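Local coordinates for protein proline iminopeptidase (PDB 3WMR) that is an amidohydrolase of the alpha/beta hydrolase fold that acts on polyketide substrates and probably releases N-terminal proline from peptides, at residues A[248-260]-A[271-283]. Residues are numbered along the deposited sequence; the frame is centred on the assembly and turned at random.
Sequences EDCLPDIQVPTMV and ATVKPFLDLVPDV
Leu251 reaches from the short 3-10 turn 251-253 to the Phe276 ring, its CD2 meeting CE1 at 3.6 Å in an oblique approach while CD1 lies near CD1 of the same ring. Further back, Leu251 CB sits 3.9 Å from both Leu279 CB and Val280 CG2, bridging the last turn of helix 271-279 and the first residue after it. The other flank of Phe276 is met by Val260 of strand 258-260, whose CG2 packs 3.6 Å from Phe276 CB and also touches Leu277 and Val283. Val260 turns CG1 anti to its own N (chi1 176°), which brings this methyl against Val273, CG1 to CB 3.8 Å, and leaves CG2 for Phe276. Helix 127-137 adds Ser133 against both Leu251 and Phe276. At the outer end, Glu248 lays its CG and OE2 across the Pro275 ring, while its OE1 bonds to Ser246.

Beyond the helix the chain turns back and pairs in parallel with the strand: Thr258 N donates to Asp282 O (2.9 Å), and Val283 CA makes a CA-H...O contact with Thr258 O. The Asp282 carboxylate slants across Pro257, OD2 3.4 Å from CB, and its OD1 accepts a hydrogen bond from a water that also donates to Thr258 O. Were Asp282 an alanine, Pro257 would probably lose its cover and the water at Thr258 O its carboxylate mate. A second water joins Ile254 O and Val256 O to Asp282 N.

Strand 258-263, helix 270-279 and strand 283-288 form a beta-alpha-beta crossover at the sheet edge of the alpha/beta hydrolase fold. Apolar packing seats the helix, whereas the Thr258-Asp282 backbone bond fixes the strand pairing and one water serves the carbonyls of Ile254 and Val256.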
loop_
_atom_site.group_PDB
_atom_site.type_symbol
_atom_site.label_atom_id
_atom_site.label_comp_id
_atom_site.label_asym_id
_atom_site.label_seq_id
_atom_site.Cartn_x
_atom_site.Cartn_y
_atom_site.Cartn_z
ATOM N N GLU A 248 1.656 15.109 4.927
ATOM C CA GLU A 248 2.812 15.989 4.850
ATOM C C GLU A 248 3.167 16.601 6.216
ATOM O O GLU A 248 4.341 16.797 6.520
ATOM C CB GLU A 248 2.566 17.105 3.839
ATOM C CG GLU A 248 2.473 16.658 2.384
ATOM C CD GLU A 248 1.835 17.713 1.502
ATOM O OE1 GLU A 248 0.603 17.881 1.557
ATOM O OE2 GLU A 248 2.564 18.392 0.758
ATOM N N ASP A 249 2.156 16.882 7.033
ATOM C CA ASP A 249 2.371 17.573 8.312
ATOM C C ASP A 249 3.070 16.730 9.368
ATOM O O ASP A 249 3.693 17.273 10.271
ATOM C CB ASP A 249 1.047 18.095 8.870
ATOM C CG ASP A 249 0.518 19.296 8.090
ATOM O OD1 ASP A 249 1.307 19.982 7.388
ATOM O OD2 ASP A 249 -0.700 19.563 8.182
ATOM N N CYS A 250 2.993 15.412 9.258
ATOM C CA CYS A 250 3.681 14.551 10.210
ATOM C C CYS A 250 5.084 14.115 9.743
ATOM O O CYS A 250 5.866 13.631 10.552
ATOM C CB CYS A 250 2.814 13.355 10.542
ATOM S SG CYS A 250 2.899 12.088 9.273
ATOM N N LEU A 251 5.417 14.345 8.472
ATOM C CA LEU A 251 6.660 13.838 7.887
ATOM C C LEU A 251 7.945 14.357 8.528
ATOM O O LEU A 251 8.907 13.595 8.649
ATOM C CB LEU A 251 6.706 14.055 6.353
ATOM C CG LEU A 251 5.597 13.395 5.511
ATOM C CD1 LEU A 251 5.771 13.656 4.020
ATOM C CD2 LEU A 251 5.488 11.907 5.761
ATOM N N PRO A 252 7.969 15.638 8.966
ATOM C CA PRO A 252 9.183 16.101 9.631
ATOM C C PRO A 252 9.496 15.361 10.925
ATOM O O PRO A 252 10.629 15.422 11.374
ATOM C CB PRO A 252 8.891 17.601 9.927
ATOM C CG PRO A 252 7.836 17.978 8.942
ATOM C CD PRO A 252 6.996 16.736 8.773
ATOM N N ASP A 253 8.515 14.676 11.518
ATOM C CA ASP A 253 8.703 13.998 12.806
ATOM C C ASP A 253 9.259 12.574 12.691
ATOM O O ASP A 253 9.574 11.934 13.707
ATOM C CB ASP A 253 7.382 13.961 13.578
ATOM C CG ASP A 253 6.932 15.353 14.062
ATOM O OD1 ASP A 253 7.752 16.293 14.155
ATOM O OD2 ASP A 253 5.731 15.501 14.339
ATOM N N ILE A 254 9.357 12.063 11.468
ATOM C CA ILE A 254 9.884 10.709 11.237
ATOM C C ILE A 254 11.395 10.714 11.452
ATOM O O ILE A 254 12.129 11.402 10.727
ATOM C CB ILE A 254 9.521 10.198 9.825
ATOM C CG1 ILE A 254 8.004 10.021 9.706
ATOM C CG2 ILE A 254 10.220 8.880 9.534
ATOM C CD1 ILE A 254 7.495 9.840 8.290
ATOM N N GLN A 255 11.850 9.956 12.443
ATOM C CA GLN A 255 13.266 9.942 12.844
ATOM C C GLN A 255 14.072 8.804 12.222
ATOM O O GLN A 255 15.310 8.861 12.161
ATOM C CB GLN A 255 13.376 9.817 14.356
ATOM C CG GLN A 255 12.917 11.059 15.092
ATOM C CD GLN A 255 12.949 10.888 16.606
ATOM O OE1 GLN A 255 12.515 9.872 17.130
ATOM N NE2 GLN A 255 13.444 11.898 17.312
ATOM N N VAL A 256 13.379 7.770 11.765
ATOM C CA VAL A 256 14.079 6.577 11.312
ATOM C C VAL A 256 14.512 6.773 9.869
ATOM O O VAL A 256 13.962 7.613 9.154
ATOM C CB VAL A 256 13.213 5.317 11.495
ATOM C CG1 VAL A 256 13.018 5.040 12.975
ATOM C CG2 VAL A 256 11.864 5.448 10.786
ATOM N N PRO A 257 15.519 6.005 9.437
ATOM C CA PRO A 257 15.864 6.074 8.040
ATOM C C PRO A 257 14.711 5.526 7.186
ATOM O O PRO A 257 14.195 4.421 7.426
ATOM C CB PRO A 257 17.129 5.205 7.922
ATOM C CG PRO A 257 17.403 4.657 9.272
ATOM C CD PRO A 257 16.232 4.934 10.149
ATOM N N THR A 258 14.336 6.325 6.199
ATOM C CA THR A 258 13.175 6.090 5.378
ATOM C C THR A 258 13.616 5.921 3.933
ATOM O O THR A 258 14.548 6.605 3.475
ATOM C CB THR A 258 12.179 7.259 5.526
ATOM O OG1 THR A 258 11.756 7.346 6.898
ATOM C CG2 THR A 258 10.952 7.053 4.623
ATOM N N MET A 259 12.974 4.999 3.213
ATOM C CA MET A 259 13.255 4.836 1.778
ATOM C C MET A 259 11.977 5.064 0.965
ATOM O O MET A 259 10.940 4.459 1.265
ATOM C CB MET A 259 13.829 3.450 1.442
ATOM C CG MET A 259 14.122 3.285 -0.047
ATOM S SD MET A 259 15.068 1.822 -0.558
ATOM C CE MET A 259 14.110 0.551 0.254
ATOM N N VAL A 260 12.063 5.942 -0.043
ATOM C CA VAL A 260 10.994 6.128 -1.013
ATOM C C VAL A 260 11.330 5.285 -2.234
ATOM O O VAL A 260 12.409 5.441 -2.804
ATOM C CB VAL A 260 10.852 7.595 -1.443
ATOM C CG1 VAL A 260 9.786 7.739 -2.529
ATOM C CG2 VAL A 260 10.525 8.472 -0.236
ATOM N N ALA A 271 6.289 13.671 -8.513
ATOM C CA ALA A 271 5.595 14.778 -7.843
ATOM C C ALA A 271 4.827 14.369 -6.577
ATOM O O ALA A 271 4.756 15.141 -5.613
ATOM C CB ALA A 271 4.656 15.484 -8.817
ATOM N N THR A 272 4.236 13.182 -6.577
ATOM C CA THR A 272 3.418 12.739 -5.423
ATOM C C THR A 272 4.290 12.399 -4.224
ATOM O O THR A 272 3.867 12.560 -3.092
ATOM C CB THR A 272 2.537 11.500 -5.715
ATOM O OG1 THR A 272 3.361 10.367 -6.009
ATOM C CG2 THR A 272 1.578 11.752 -6.858
ATOM N N VAL A 273 5.520 11.941 -4.482
ATOM C CA VAL A 273 6.433 11.562 -3.405
ATOM C C VAL A 273 7.420 12.668 -3.006
ATOM O O VAL A 273 8.168 12.507 -2.058
ATOM C CB VAL A 273 7.212 10.270 -3.741
ATOM C CG1 VAL A 273 6.255 9.134 -4.046
ATOM C CG2 VAL A 273 8.186 10.475 -4.890
ATOM N N LYS A 274 7.405 13.798 -3.702
ATOM C CA LYS A 274 8.355 14.877 -3.429
ATOM C C LYS A 274 8.327 15.389 -1.981
ATOM O O LYS A 274 9.390 15.646 -1.406
ATOM C CB LYS A 274 8.158 16.041 -4.417
ATOM C CG LYS A 274 9.329 17.012 -4.463
ATOM C CD LYS A 274 9.379 17.733 -5.809
ATOM C CE LYS A 274 10.574 18.669 -5.917
ATOM N NZ LYS A 274 10.617 19.642 -4.788
ATOM N N PRO A 275 7.129 15.520 -1.377
ATOM C CA PRO A 275 7.133 15.917 0.022
ATOM C C PRO A 275 7.916 14.957 0.951
ATOM O O PRO A 275 8.480 15.424 1.923
ATOM C CB PRO A 275 5.642 15.956 0.375
ATOM C CG PRO A 275 4.963 16.224 -0.918
ATOM C CD PRO A 275 5.751 15.401 -1.896
ATOM N N PHE A 276 7.960 13.638 0.661
ATOM C CA PHE A 276 8.787 12.728 1.477
ATOM C C PHE A 276 10.253 13.137 1.371
ATOM O O PHE A 276 10.965 13.223 2.371
ATOM C CB PHE A 276 8.664 11.266 1.048
ATOM C CG PHE A 276 7.335 10.642 1.335
ATOM C CD1 PHE A 276 6.980 10.305 2.624
ATOM C CD2 PHE A 276 6.478 10.309 0.299
ATOM C CE1 PHE A 276 5.763 9.708 2.885
ATOM C CE2 PHE A 276 5.257 9.710 0.550
ATOM C CZ PHE A 276 4.902 9.396 1.841
ATOM N N LEU A 277 10.691 13.412 0.147
ATOM C CA LEU A 277 12.075 13.797 -0.109
ATOM C C LEU A 277 12.458 15.144 0.520
ATOM O O LEU A 277 13.604 15.315 0.902
ATOM C CB LEU A 277 12.351 13.852 -1.605
ATOM C CG LEU A 277 12.040 12.565 -2.363
ATOM C CD1 LEU A 277 12.353 12.739 -3.833
ATOM C CD2 LEU A 277 12.801 11.400 -1.754
ATOM N N ASP A 278 11.513 16.074 0.636
ATOM C CA ASP A 278 11.801 17.420 1.191
ATOM C C ASP A 278 11.595 17.532 2.701
ATOM O O ASP A 278 12.133 18.447 3.347
ATOM C CB ASP A 278 10.930 18.485 0.503
ATOM C CG ASP A 278 11.174 18.579 -1.012
ATOM O OD1 ASP A 278 12.294 18.314 -1.480
ATOM O OD2 ASP A 278 10.227 18.936 -1.740
ATOM N N LEU A 279 10.794 16.647 3.276
ATOM C CA LEU A 279 10.391 16.807 4.674
ATOM C C LEU A 279 10.921 15.759 5.638
ATOM O O LEU A 279 11.108 16.052 6.812
ATOM C CB LEU A 279 8.877 16.827 4.756
ATOM C CG LEU A 279 8.203 17.981 4.019
ATOM C CD1 LEU A 279 6.704 17.746 3.990
ATOM C CD2 LEU A 279 8.554 19.328 4.669
ATOM N N VAL A 280 11.130 14.532 5.167
ATOM C CA VAL A 280 11.656 13.461 6.018
ATOM C C VAL A 280 13.172 13.648 6.151
ATOM O O VAL A 280 13.878 13.587 5.153
ATOM C CB VAL A 280 11.330 12.059 5.444
ATOM C CG1 VAL A 280 11.903 10.952 6.336
ATOM C CG2 VAL A 280 9.816 11.897 5.279
ATOM N N PRO A 281 13.674 13.883 7.374
ATOM C CA PRO A 281 15.113 14.158 7.580
ATOM C C PRO A 281 16.078 13.126 6.981
ATOM O O PRO A 281 17.023 13.501 6.272
ATOM C CB PRO A 281 15.244 14.195 9.108
ATOM C CG PRO A 281 13.885 14.605 9.599
ATOM C CD PRO A 281 12.925 13.925 8.647
ATOM N N ASP A 282 15.828 11.844 7.229
ATOM C CA ASP A 282 16.723 10.785 6.758
ATOM C C ASP A 282 15.997 9.948 5.716
ATOM O O ASP A 282 15.252 9.032 6.076
ATOM C CB ASP A 282 17.163 9.906 7.929
ATOM C CG ASP A 282 18.175 8.836 7.529
ATOM O OD1 ASP A 282 18.448 8.632 6.316
ATOM O OD2 ASP A 282 18.716 8.203 8.452
ATOM N N VAL A 283 16.220 10.256 4.434
ATOM C CA VAL A 283 15.421 9.653 3.373
ATOM C C VAL A 283 16.197 9.390 2.100
ATOM O O VAL A 283 16.987 10.222 1.647
ATOM C CB VAL A 283 14.174 10.506 3.054
ATOM C CG1 VAL A 283 14.562 11.887 2.497
ATOM C CG2 VAL A 283 13.232 9.757 2.102
HETATM O O HOH W 1 14.018 10.477 9.254
HETATM O O HOH W 2 17.421 6.789 4.533
#